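Local coordinates for protein homoprotocatechuate 2,3-dioxygenase (Brevibacterium fuscum, PDB 4Z6M) that probably uses a non-haem iron(II) centre to activate oxygen and cleave the aromatic ring of homoprotocatechuate, at residues F175-D180 against A191-K196; P11-L16 against E171-R176; A76-V81 against P125-F130; P245-V250 against R293-N298. The protein carries 1 engineered substitution. One frame throughout, in Å; residues are numbered along the deposited sequence. Where two conformers were deposited one is given.

Contact 1: residues F175-D180 against A191-K196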
# COMPACT_ATOMS: atom_id res chain seq x y z
N PHE A 175 -10.40 12.07 -30.42
CA PHE A 175 -10.40 11.99 -28.95
C PHE A 175 -11.84 11.99 -28.45
O PHE A 175 -12.69 12.65 -29.03
CB PHE A 175 -9.65 13.16 -28.32
CG PHE A 175 -8.15 13.13 -28.56
CD1 PHE A 175 -7.61 13.60 -29.73
CD2 PHE A 175 -7.28 12.69 -27.56
CE1 PHE A 175 -6.23 13.57 -29.94
CE2 PHE A 175 -5.91 12.70 -27.76
CZ PHE A 175 -5.39 13.13 -28.96
N ARG A 176 -12.10 11.22 -27.40
CA ARG A 176 -13.44 11.12 -26.82
C ARG A 176 -13.44 11.77 -25.44
O ARG A 176 -12.61 11.44 -24.59
CB ARG A 176 -13.83 9.63 -26.71
CG ARG A 176 -13.69 8.83 -28.03
CD ARG A 176 -12.56 7.78 -28.00
NE ARG A 176 -12.60 6.82 -29.12
CZ ARG A 176 -11.69 5.86 -29.35
NH1 ARG A 176 -10.62 5.70 -28.57
NH2 ARG A 176 -11.85 5.05 -30.40
N VAL A 177 -14.38 12.69 -25.23
CA VAL A 177 -14.46 13.38 -23.95
C VAL A 177 -14.97 12.42 -22.89
O VAL A 177 -15.90 11.66 -23.12
CB VAL A 177 -15.34 14.64 -24.04
CG1 VAL A 177 -15.57 15.26 -22.67
CG2 VAL A 177 -14.67 15.63 -24.98
N THR A 178 -14.32 12.47 -21.75
CA THR A 178 -14.69 11.66 -20.60
C THR A 178 -15.32 12.50 -19.54
O THR A 178 -16.39 12.15 -19.06
CB THR A 178 -13.45 10.92 -20.07
OG1 THR A 178 -12.40 11.87 -19.84
CG2 THR A 178 -13.01 9.91 -21.07
N GLU A 179 -14.67 13.57 -19.12
CA GLU A 179 -15.20 14.46 -18.09
C GLU A 179 -14.99 15.92 -18.48
O GLU A 179 -14.13 16.24 -19.29
CB GLU A 179 -14.53 14.18 -16.75
CG GLU A 179 -14.62 12.71 -16.34
CD GLU A 179 -14.52 12.48 -14.84
OE1 GLU A 179 -14.99 13.33 -14.10
OE2 GLU A 179 -13.99 11.41 -14.40
N ASP A 180 -15.78 16.80 -17.88
CA ASP A 180 -15.62 18.24 -18.08
C ASP A 180 -16.14 19.01 -16.89
O ASP A 180 -16.78 18.43 -15.99
CB ASP A 180 -16.21 18.69 -19.41
CG ASP A 180 -17.70 18.62 -19.50
OD1 ASP A 180 -18.37 18.00 -18.68
OD2 ASP A 180 -18.23 19.15 -20.48
N ALA A 191 -11.90 20.30 -20.00
CA ALA A 191 -12.37 19.06 -20.57
C ALA A 191 -11.22 18.06 -20.66
O ALA A 191 -10.07 18.46 -20.82
CB ALA A 191 -12.95 19.28 -21.96
N TRP A 192 -11.56 16.78 -20.53
CA TRP A 192 -10.62 15.67 -20.54
C TRP A 192 -10.99 14.73 -21.67
O TRP A 192 -12.15 14.50 -21.88
CB TRP A 192 -10.70 14.92 -19.20
CG TRP A 192 -10.08 15.63 -18.03
CD1 TRP A 192 -8.91 15.28 -17.44
CD2 TRP A 192 -10.59 16.74 -17.28
NE1 TRP A 192 -8.65 16.10 -16.38
CE2 TRP A 192 -9.66 17.02 -16.28
CE3 TRP A 192 -11.74 17.53 -17.36
CZ2 TRP A 192 -9.82 18.06 -15.36
CZ3 TRP A 192 -11.92 18.53 -16.43
CH2 TRP A 192 -10.95 18.80 -15.45
N MET A 193 -10.01 14.20 -22.39
CA MET A 193 -10.36 13.39 -23.56
C MET A 193 -9.28 12.36 -23.87
O MET A 193 -8.11 12.59 -23.63
CB MET A 193 -10.63 14.25 -24.78
CG MET A 193 -9.52 15.19 -25.12
SD MET A 193 -9.56 16.80 -24.25
CE MET A 193 -10.97 17.55 -25.10
N HIS A 194 -9.70 11.24 -24.43
CA HIS A 194 -8.81 10.08 -24.53
C HIS A 194 -8.84 9.39 -25.88
O HIS A 194 -9.80 9.48 -26.64
CB HIS A 194 -9.16 9.05 -23.45
CG HIS A 194 -10.28 8.12 -23.84
ND1 HIS A 194 -10.03 6.87 -24.35
CD2 HIS A 194 -11.63 8.26 -23.83
CE1 HIS A 194 -11.17 6.29 -24.66
NE2 HIS A 194 -12.15 7.09 -24.33
N ARG A 195 -7.77 8.64 -26.11
CA ARG A 195 -7.69 7.63 -27.15
C ARG A 195 -7.46 6.25 -26.56
O ARG A 195 -8.15 5.30 -26.96
CB ARG A 195 -6.58 7.96 -28.16
CG ARG A 195 -6.92 9.15 -29.05
CD ARG A 195 -8.06 8.88 -30.03
NE ARG A 195 -7.73 7.82 -30.97
CZ ARG A 195 -8.58 7.29 -31.83
NH1 ARG A 195 -9.84 7.69 -31.89
NH2 ARG A 195 -8.16 6.33 -32.64
N LYS A 196 -6.56 6.10 -25.58
CA LYS A 196 -6.11 4.75 -25.12
C LYS A 196 -6.95 3.99 -24.09
O LYS A 196 -6.57 2.88 -23.69
CB LYS A 196 -4.69 4.82 -24.57
CG LYS A 196 -4.54 5.51 -23.21
CD LYS A 196 -3.06 5.66 -22.87
CE LYS A 196 -2.85 6.33 -21.52
NZ LYS A 196 -3.43 7.69 -21.53

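Contact 2: residues P11-L16 against E171-R176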
# COMPACT_ATOMS: atom_id res chain seq x y z
N PRO A 11 -9.65 11.74 -43.65
CA PRO A 11 -9.84 11.00 -42.39
C PRO A 11 -8.78 11.34 -41.34
O PRO A 11 -7.62 11.58 -41.67
CB PRO A 11 -9.68 9.54 -42.82
CG PRO A 11 -8.77 9.60 -43.99
CD PRO A 11 -9.25 10.83 -44.74
N ALA A 12 -9.17 11.32 -40.07
CA ALA A 12 -8.21 11.55 -38.99
C ALA A 12 -7.22 10.38 -38.93
O ALA A 12 -7.59 9.23 -39.19
CB ALA A 12 -8.92 11.70 -37.65
N PRO A 13 -5.97 10.67 -38.54
CA PRO A 13 -5.05 9.59 -38.22
C PRO A 13 -5.56 8.83 -37.01
O PRO A 13 -6.17 9.43 -36.13
CB PRO A 13 -3.75 10.33 -37.86
CG PRO A 13 -4.23 11.64 -37.33
CD PRO A 13 -5.38 11.99 -38.24
N ASP A 14 -5.33 7.53 -36.97
CA ASP A 14 -5.68 6.67 -35.85
C ASP A 14 -4.61 6.85 -34.80
O ASP A 14 -3.53 6.26 -34.89
CB ASP A 14 -5.79 5.21 -36.30
CG ASP A 14 -6.20 4.27 -35.19
OD1 ASP A 14 -6.22 4.73 -34.02
OD2 ASP A 14 -6.48 3.07 -35.46
N ILE A 15 -4.94 7.63 -33.77
CA ILE A 15 -4.02 7.92 -32.69
C ILE A 15 -4.15 6.83 -31.62
O ILE A 15 -5.25 6.54 -31.13
CB ILE A 15 -4.30 9.30 -32.09
CG1 ILE A 15 -4.06 10.41 -33.14
CG2 ILE A 15 -3.48 9.53 -30.82
CD1 ILE A 15 -4.82 11.69 -32.82
N LEU A 16 -3.01 6.27 -31.22
CA LEU A 16 -2.99 5.27 -30.14
C LEU A 16 -3.05 5.88 -28.74
O LEU A 16 -3.80 5.40 -27.88
CB LEU A 16 -1.74 4.42 -30.26
CG LEU A 16 -1.54 3.60 -31.53
CD1 LEU A 16 -0.11 3.08 -31.58
CD2 LEU A 16 -2.57 2.47 -31.57
N GLU A 171 -12.28 16.30 -30.74
CA GLU A 171 -13.24 15.25 -31.04
C GLU A 171 -13.21 14.82 -32.50
O GLU A 171 -13.26 13.62 -32.81
CB GLU A 171 -14.66 15.68 -30.65
CG GLU A 171 -14.87 15.74 -29.14
CD GLU A 171 -16.24 16.28 -28.79
OE1 GLU A 171 -16.73 17.21 -29.47
OE2 GLU A 171 -16.83 15.76 -27.85
N ASP A 172 -13.10 15.80 -33.40
CA ASP A 172 -13.01 15.48 -34.83
C ASP A 172 -11.75 14.66 -35.09
O ASP A 172 -11.73 13.77 -35.94
CB ASP A 172 -12.96 16.78 -35.65
CG ASP A 172 -14.32 17.47 -35.76
OD1 ASP A 172 -15.36 16.85 -35.50
OD2 ASP A 172 -14.34 18.66 -36.14
N LEU A 173 -10.71 14.95 -34.34
CA LEU A 173 -9.44 14.23 -34.44
C LEU A 173 -9.48 12.82 -33.86
O LEU A 173 -8.55 12.03 -34.04
CB LEU A 173 -8.36 15.07 -33.77
CG LEU A 173 -6.89 14.68 -33.85
CD1 LEU A 173 -6.44 14.57 -35.30
CD2 LEU A 173 -6.10 15.70 -33.06
N GLY A 174 -10.57 12.51 -33.14
CA GLY A 174 -10.86 11.17 -32.65
C GLY A 174 -10.78 11.02 -31.14
O GLY A 174 -11.08 9.95 -30.61
N PHE A 175 -10.40 12.07 -30.42
CA PHE A 175 -10.40 11.99 -28.95
C PHE A 175 -11.84 11.99 -28.45
O PHE A 175 -12.69 12.65 -29.03
CB PHE A 175 -9.65 13.16 -28.32
CG PHE A 175 -8.15 13.13 -28.56
CD1 PHE A 175 -7.61 13.60 -29.73
CD2 PHE A 175 -7.28 12.69 -27.56
CE1 PHE A 175 -6.23 13.57 -29.94
CE2 PHE A 175 -5.91 12.70 -27.76
CZ PHE A 175 -5.39 13.13 -28.96
N ARG A 176 -12.10 11.22 -27.40
CA ARG A 176 -13.44 11.12 -26.82
C ARG A 176 -13.44 11.77 -25.44
O ARG A 176 -12.61 11.44 -24.59
CB ARG A 176 -13.83 9.63 -26.71
CG ARG A 176 -13.69 8.83 -28.03
CD ARG A 176 -12.56 7.78 -28.00
NE ARG A 176 -12.60 6.82 -29.12
CZ ARG A 176 -11.69 5.86 -29.35
NH1 ARG A 176 -10.62 5.70 -28.57
NH2 ARG A 176 -11.85 5.05 -30.40
O HOH W 1 -7.70 9.42 -33.96

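Contact 3: residues A76-V81 against P125-F130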
# COMPACT_ATOMS: atom_id res chain seq x y z
N ALA A 76 7.55 19.91 -28.37
CA ALA A 76 6.61 19.02 -29.06
C ALA A 76 5.93 18.11 -28.08
O ALA A 76 6.56 17.61 -27.14
CB ALA A 76 7.32 18.17 -30.09
N MET A 77 4.63 17.92 -28.30
CA MET A 77 3.88 16.87 -27.62
C MET A 77 3.50 15.84 -28.65
O MET A 77 2.88 16.16 -29.66
CB MET A 77 2.67 17.46 -26.87
CG MET A 77 1.84 18.44 -27.61
SD MET A 77 0.76 19.47 -26.58
CE MET A 77 0.22 18.38 -25.45
N ALA A 78 3.96 14.60 -28.44
CA ALA A 78 3.93 13.57 -29.47
C ALA A 78 2.93 12.49 -29.13
O ALA A 78 2.89 11.99 -27.98
CB ALA A 78 5.31 12.95 -29.66
N PHE A 79 2.17 12.10 -30.15
CA PHE A 79 1.23 10.99 -30.08
C PHE A 79 1.66 9.92 -31.06
O PHE A 79 2.04 10.23 -32.19
CB PHE A 79 -0.17 11.47 -30.47
CG PHE A 79 -0.70 12.56 -29.58
CD1 PHE A 79 -1.39 12.26 -28.43
CD2 PHE A 79 -0.48 13.89 -29.88
CE1 PHE A 79 -1.88 13.25 -27.60
CE2 PHE A 79 -0.97 14.91 -29.05
CZ PHE A 79 -1.66 14.58 -27.89
N ARG A 80 1.65 8.67 -30.61
CA ARG A 80 1.89 7.56 -31.52
C ARG A 80 0.62 7.19 -32.26
O ARG A 80 -0.47 7.18 -31.67
CB ARG A 80 2.48 6.37 -30.79
CG ARG A 80 3.18 5.39 -31.72
CD ARG A 80 3.87 4.24 -31.02
NE ARG A 80 4.65 3.51 -31.98
CZ ARG A 80 4.97 2.22 -31.91
NH1 ARG A 80 4.62 1.47 -30.89
NH2 ARG A 80 5.66 1.69 -32.90
N VAL A 81 0.76 6.92 -33.55
CA VAL A 81 -0.33 6.48 -34.40
C VAL A 81 -0.20 5.00 -34.76
O VAL A 81 0.85 4.39 -34.55
CB VAL A 81 -0.45 7.35 -35.66
CG1 VAL A 81 -0.74 8.77 -35.28
CG2 VAL A 81 0.78 7.27 -36.55
N PRO A 125 2.45 22.53 -30.67
CA PRO A 125 3.34 21.74 -31.51
C PRO A 125 3.05 20.26 -31.26
O PRO A 125 3.61 19.66 -30.33
CB PRO A 125 4.73 22.15 -31.05
CG PRO A 125 4.55 22.54 -29.63
CD PRO A 125 3.16 23.10 -29.50
N TYR A 126 2.20 19.68 -32.08
CA TYR A 126 1.91 18.25 -32.02
C TYR A 126 2.86 17.48 -32.92
O TYR A 126 3.18 17.94 -34.02
CB TYR A 126 0.47 17.98 -32.46
CG TYR A 126 -0.64 18.13 -31.43
CD1 TYR A 126 -0.44 18.71 -30.18
CD2 TYR A 126 -1.88 17.60 -31.71
CE1 TYR A 126 -1.48 18.75 -29.24
CE2 TYR A 126 -2.92 17.65 -30.78
CZ TYR A 126 -2.72 18.23 -29.55
OH TYR A 126 -3.74 18.24 -28.63
N GLU A 127 3.28 16.29 -32.48
CA GLU A 127 3.95 15.33 -33.36
C GLU A 127 3.11 14.05 -33.48
O GLU A 127 2.54 13.60 -32.50
CB GLU A 127 5.35 14.96 -32.86
CG GLU A 127 6.08 14.00 -33.80
CD GLU A 127 7.49 13.66 -33.34
OE1 GLU A 127 8.43 14.48 -33.59
OE2 GLU A 127 7.65 12.58 -32.73
N PHE A 128 3.09 13.49 -34.68
CA PHE A 128 2.53 12.17 -34.94
C PHE A 128 3.62 11.31 -35.57
O PHE A 128 4.30 11.73 -36.52
CB PHE A 128 1.35 12.28 -35.88
CG PHE A 128 0.26 13.15 -35.34
CD1 PHE A 128 -0.69 12.61 -34.49
CD2 PHE A 128 0.24 14.51 -35.59
CE1 PHE A 128 -1.67 13.41 -33.93
CE2 PHE A 128 -0.74 15.32 -35.04
CZ PHE A 128 -1.70 14.76 -34.22
N PHE A 129 3.77 10.11 -35.03
CA PHE A 129 4.78 9.17 -35.54
C PHE A 129 4.27 7.75 -35.30
O PHE A 129 3.46 7.53 -34.38
CB PHE A 129 6.13 9.37 -34.84
CG PHE A 129 6.14 8.86 -33.41
CD1 PHE A 129 5.72 9.68 -32.39
CD2 PHE A 129 6.47 7.54 -33.13
CE1 PHE A 129 5.65 9.19 -31.09
CE2 PHE A 129 6.42 7.06 -31.83
CZ PHE A 129 6.01 7.88 -30.81
N PHE A 130 4.75 6.81 -36.12
CA PHE A 130 4.63 5.38 -35.83
C PHE A 130 5.99 4.76 -35.47
O PHE A 130 6.13 4.13 -34.40
CB PHE A 130 4.01 4.61 -37.00
CG PHE A 130 4.07 3.13 -36.80
CD1 PHE A 130 3.17 2.50 -35.98
CD2 PHE A 130 5.11 2.39 -37.36
CE1 PHE A 130 3.27 1.14 -35.75
CE2 PHE A 130 5.21 1.04 -37.15
CZ PHE A 130 4.29 0.42 -36.34

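Contact 4: residues P245-V250 against R293-N298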
# COMPACT_ATOMS: atom_id res chain seq x y z
N PRO A 245 -0.35 15.97 -2.07
CA PRO A 245 -1.07 14.97 -2.85
C PRO A 245 -2.58 14.99 -2.57
O PRO A 245 -3.01 15.52 -1.55
CB PRO A 245 -0.44 13.66 -2.39
CG PRO A 245 -0.07 13.93 -0.98
CD PRO A 245 0.33 15.37 -0.93
N GLY A 246 -3.36 14.47 -3.49
CA GLY A 246 -4.80 14.41 -3.29
C GLY A 246 -5.43 13.30 -4.08
O GLY A 246 -4.78 12.53 -4.77
N ARG A 247 -6.76 13.26 -3.97
CA ARG A 247 -7.61 12.49 -4.86
C ARG A 247 -8.34 13.49 -5.74
O ARG A 247 -8.96 14.41 -5.23
CB ARG A 247 -8.62 11.70 -4.01
CG ARG A 247 -9.73 11.04 -4.80
CD ARG A 247 -9.27 9.78 -5.49
NE ARG A 247 -8.92 8.73 -4.52
CZ ARG A 247 -8.38 7.56 -4.86
NH1 ARG A 247 -8.10 7.28 -6.14
NH2 ARG A 247 -8.11 6.67 -3.92
N HIS A 248 -8.32 13.28 -7.05
CA HIS A 248 -9.10 14.12 -7.97
C HIS A 248 -10.57 13.71 -7.90
O HIS A 248 -10.89 12.53 -7.71
CB HIS A 248 -8.65 13.91 -9.39
CG HIS A 248 -7.39 14.61 -9.78
ND1 HIS A 248 -7.17 15.96 -9.56
CD2 HIS A 248 -6.30 14.15 -10.44
CE1 HIS A 248 -5.99 16.28 -10.08
NE2 HIS A 248 -5.46 15.21 -10.63
N GLY A 249 -11.47 14.66 -8.08
CA GLY A 249 -12.85 14.35 -8.41
C GLY A 249 -12.93 13.85 -9.83
O GLY A 249 -13.13 12.66 -10.10
N VAL A 250 -12.72 14.78 -10.74
CA VAL A 250 -12.59 14.45 -12.15
C VAL A 250 -11.41 13.47 -12.28
O VAL A 250 -10.32 13.74 -11.80
CB VAL A 250 -12.26 15.70 -12.98
CG1 VAL A 250 -11.97 15.29 -14.41
CG2 VAL A 250 -13.39 16.72 -12.94
N ARG A 293 -11.98 19.01 -8.11
CA ARG A 293 -10.55 18.96 -8.45
C ARG A 293 -9.76 18.21 -7.38
O ARG A 293 -8.91 17.36 -7.69
CB ARG A 293 -10.00 20.37 -8.67
CG ARG A 293 -10.42 20.94 -10.02
CD ARG A 293 -9.56 22.08 -10.47
NE ARG A 293 -9.94 22.57 -11.80
CZ ARG A 293 -9.54 22.06 -12.95
NH1 ARG A 293 -8.77 20.99 -13.00
NH2 ARG A 293 -9.90 22.64 -14.08
N ASP A 294 -10.07 18.50 -6.12
CA ASP A 294 -9.65 17.71 -4.97
C ASP A 294 -10.90 17.19 -4.29
O ASP A 294 -11.69 17.96 -3.75
CB ASP A 294 -8.77 18.50 -4.00
CG ASP A 294 -8.15 17.62 -2.99
OD1 ASP A 294 -7.12 16.96 -3.32
OD2 ASP A 294 -8.71 17.50 -1.88
N TRP A 295 -11.06 15.87 -4.32
CA TRP A 295 -12.24 15.20 -3.79
C TRP A 295 -12.41 15.41 -2.29
O TRP A 295 -13.52 15.32 -1.75
CB TRP A 295 -12.07 13.71 -4.09
CG TRP A 295 -13.14 12.76 -3.66
CD1 TRP A 295 -12.98 11.69 -2.85
CD2 TRP A 295 -14.49 12.70 -4.17
NE1 TRP A 295 -14.15 10.97 -2.77
CE2 TRP A 295 -15.10 11.59 -3.55
CE3 TRP A 295 -15.25 13.51 -5.02
CZ2 TRP A 295 -16.42 11.23 -3.82
CZ3 TRP A 295 -16.59 13.15 -5.26
CH2 TRP A 295 -17.15 12.03 -4.65
N TRP A 296 -11.30 15.67 -1.61
CA TRP A 296 -11.27 15.91 -0.17
C TRP A 296 -11.52 17.37 0.19
O TRP A 296 -11.52 17.73 1.38
CB TRP A 296 -9.95 15.44 0.41
CG TRP A 296 -9.55 14.05 -0.02
CD1 TRP A 296 -10.38 13.00 -0.36
CD2 TRP A 296 -8.21 13.57 -0.16
NE1 TRP A 296 -9.62 11.90 -0.68
CE2 TRP A 296 -8.30 12.22 -0.55
CE3 TRP A 296 -6.96 14.13 0.06
CZ2 TRP A 296 -7.17 11.45 -0.77
CZ3 TRP A 296 -5.85 13.38 -0.17
CH2 TRP A 296 -5.95 12.06 -0.60
N GLY A 297 -11.73 18.19 -0.84
CA GLY A 297 -12.04 19.58 -0.64
C GLY A 297 -10.85 20.47 -0.36
O GLY A 297 -11.03 21.64 -0.06
N ASN A 298 -9.62 19.95 -0.47
CA ASN A 298 -8.46 20.79 -0.24
C ASN A 298 -8.41 21.86 -1.33
O ASN A 298 -8.84 21.63 -2.47
CB ASN A 298 -7.17 19.95 -0.19
CG ASN A 298 -6.96 19.33 1.16
OD1 ASN A 298 -7.28 19.94 2.18
ND2 ASN A 298 -6.40 18.14 1.20
O HOH W 2 -5.30 17.15 -1.29

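Contact 1: residues F175-D180 against A191-K196
Arg176 and His194 exchange both of their backbone bonds: the N of Arg176 donates to the O of His194 at 3.0 Å, and the N of His194 returns a bond to the O of Arg176. Further along, Thr178 N reaches Trp192 O at 3.0 Å and Trp192 N reaches Glu179 O. Between these bonds Val177 faces Met193 as a non-hydrogen-bonded pair. The hydroxyl of Thr178 is satisfied by Val199 O, while its CG2 touches His194 CD2. The carboxylate of Glu179 turns away to Tyr273, Trp285 and Ser251, and that of Asp180 to Thr284 and Arg167.

Beyond the Arg176-His194 pair, two successive bends in Arg195, chi2 -68° and chi3 -63°, bring its guanidinium flat against that of Arg176, centres 4.2 Å apart and planes 17° from parallel. The like charges are probably eased because Arg195 is held by Asp14 and by Ile15 O. Nearer the backbone, Arg195 CG rests over a face of the Phe175 ring. Arg176 CD sits over the His194 ring, 4.1 Å from its centroid. This is an antiparallel beta hairpin within the iron-bearing glyoxalase-type domain, and the side chain of Trp192 is about 5 Å from the bound iron(II) ion.

Contact 2: residues P11-L16 against E171-R176
Leu173 meets Ile15, Pro13 and Ala12 just where helix 163-172 gives out in a Schellman motif, with Gly174 at positive phi and its N bonded to Glu171 O. The contact brings the helix end of the second glyoxalase-type domain against the N-terminal segment that leads into strand 15-25, a central strand of the first domain's sheet.

Ile15 can be followed outward. Its CB points toward the 171-176 segment, and CG1 stands anti to the carbonyl carbon (chi1 -63°). From there the chain runs on extended, chi2 157°, and brings the terminal methyl CD1 against two apolar partners. CD1 makes the contacts: it lies 3.7 Å from Phe175 CE1, approaching that ring obliquely, and 3.8 Å from Leu173 CG, the two aliphatic chains crossing at about a right angle.

Leu173 spreads its CD1 further, to 4.1 Å from Pro13 CD. Tyr93 and Tyr94 of helix 84-96 also pack against the leucine, so it projects from the second domain onto the N-terminal segment and helix 84-96. Ala12 CB, by contrast, lies against backbone, 3.6 Å from Leu173 O. That same carbonyl oxygen takes a hydrogen from a water at 2.7 Å, and the water gives its second hydrogen to Pro13 O, also at 2.7 Å.

Contact 3: residues A76-V81 against P125-F130
Strands 76-81 and 125-129, neighbours in the mixed sheet of the first glyoxalase-type domain, run parallel, their axes 4.5 Å apart and 29° from aligned, joined by a ladder in which Met77 N, Phe79 N and Val81 N donate to Pro125 O, Glu127 O and Phe129 O. The return bonds come from Glu127 N to Met77 O and, weakly, from Phe129 N to Phe79 O.

On the face bearing Met77, Phe79, Tyr126 and Phe128, the edge of the Phe79 ring is set against the face of Tyr126, a T-shaped pair with centroids 5.0 Å apart and planes at 63°. Phe79 CE2 stands over the centre of the tyrosine ring. Met77 comes in beside the same ring, its CG 3.4 Å from Tyr126 CD1 and its SD at the ring edge in a Met-aromatic contact. The Tyr126 hydroxyl is bonded to Gln158. At the strand's end, Val81 CG1 meets the edge of Phe128.

The other face carries Ala78, Glu127, Arg80 and Phe129. Ala78 CB packs on Glu127 CB, while the glutamate's carboxylate is taken by Arg117 and Tyr20. Arg80 leaves its strand extended, CG anti to the backbone N (chi1 -161°), and crosses Phe129, with CG 3.6 Å from Phe129 CE2. Its NE and NH2 both grip Phe130 O at 2.9 Å, the oxygen lying in the guanidinium plane, and the group also rests off-centre over the Phe130 ring in a cation-pi contact. With NH1 paired to Asp277 and Asp279 of a second subunit, the guanidinium is fixed in rotation, and its charge is probably well balanced at the subunit interface.

Contact 4: residues P245-V250 against R293-N298
Trp296 lays one face of its indole over the backbone of Gly246 and Arg247, with Trp296 CZ3 only 3.4 Å from Gly246 CA. This is the close-packed part of the contact. Arg247 CB comes within 3.5 Å of Trp296 NE1, and with chi1 at 170° Arg247 CG swings opposite the amide nitrogen, which takes the arginine chain alongside Trp295, its CG 3.6 Å from Trp295 CB. The polar ends of Arg247 and both tryptophans go to Asp230 of a third subunit. A straight bond, 173° at the hydrogen, runs from Trp295 N to Arg247 O at 2.7 Å.

Residues 294-297 form a type I beta turn, closed by Gly297 N on Asp294 O, which packs beside the edge strand 244-247 of the iron-bearing domain. Asp294 OD2 also receives Asn298 N from above the carboxylate plane.

Less direct is the side of Pro245 and Asn298, where a water bridges the two segments. It donates to Pro245 O and to Asp294 OD1, and accepts from Asn298 ND2 at 2.9 Å. Toward the iron, His248 touches the turn segment chiefly through ND1, which donates to Arg293 O at 2.9 Å with the oxygen near the ring plane; NE2 is bonded to the metal ligand Glu267, and the ring stacks on Tyr255.

How the contacts relate
From the N terminus, residues 11-16 lead into the first domain's sheet and meet 171-176 in contact 2, closing a loop of 154 residues. Contact 3 lies wholly within that loop, pairing two strands of the same sheet; Leu16 N bonds to Arg80 O, so the two contacts touch. Contact 1 opens where contact 2 ends, sharing Phe175 and Arg176, and closes a short hairpin in the second domain. Phe175 also packs on Phe79, linking the two domains. Contact 4 follows in series and ties the edge strand 244-247 of the second sheet to the segment that follows 283-286, the strand at the opposite edge. It meets contact 1 through Val250 on Trp192.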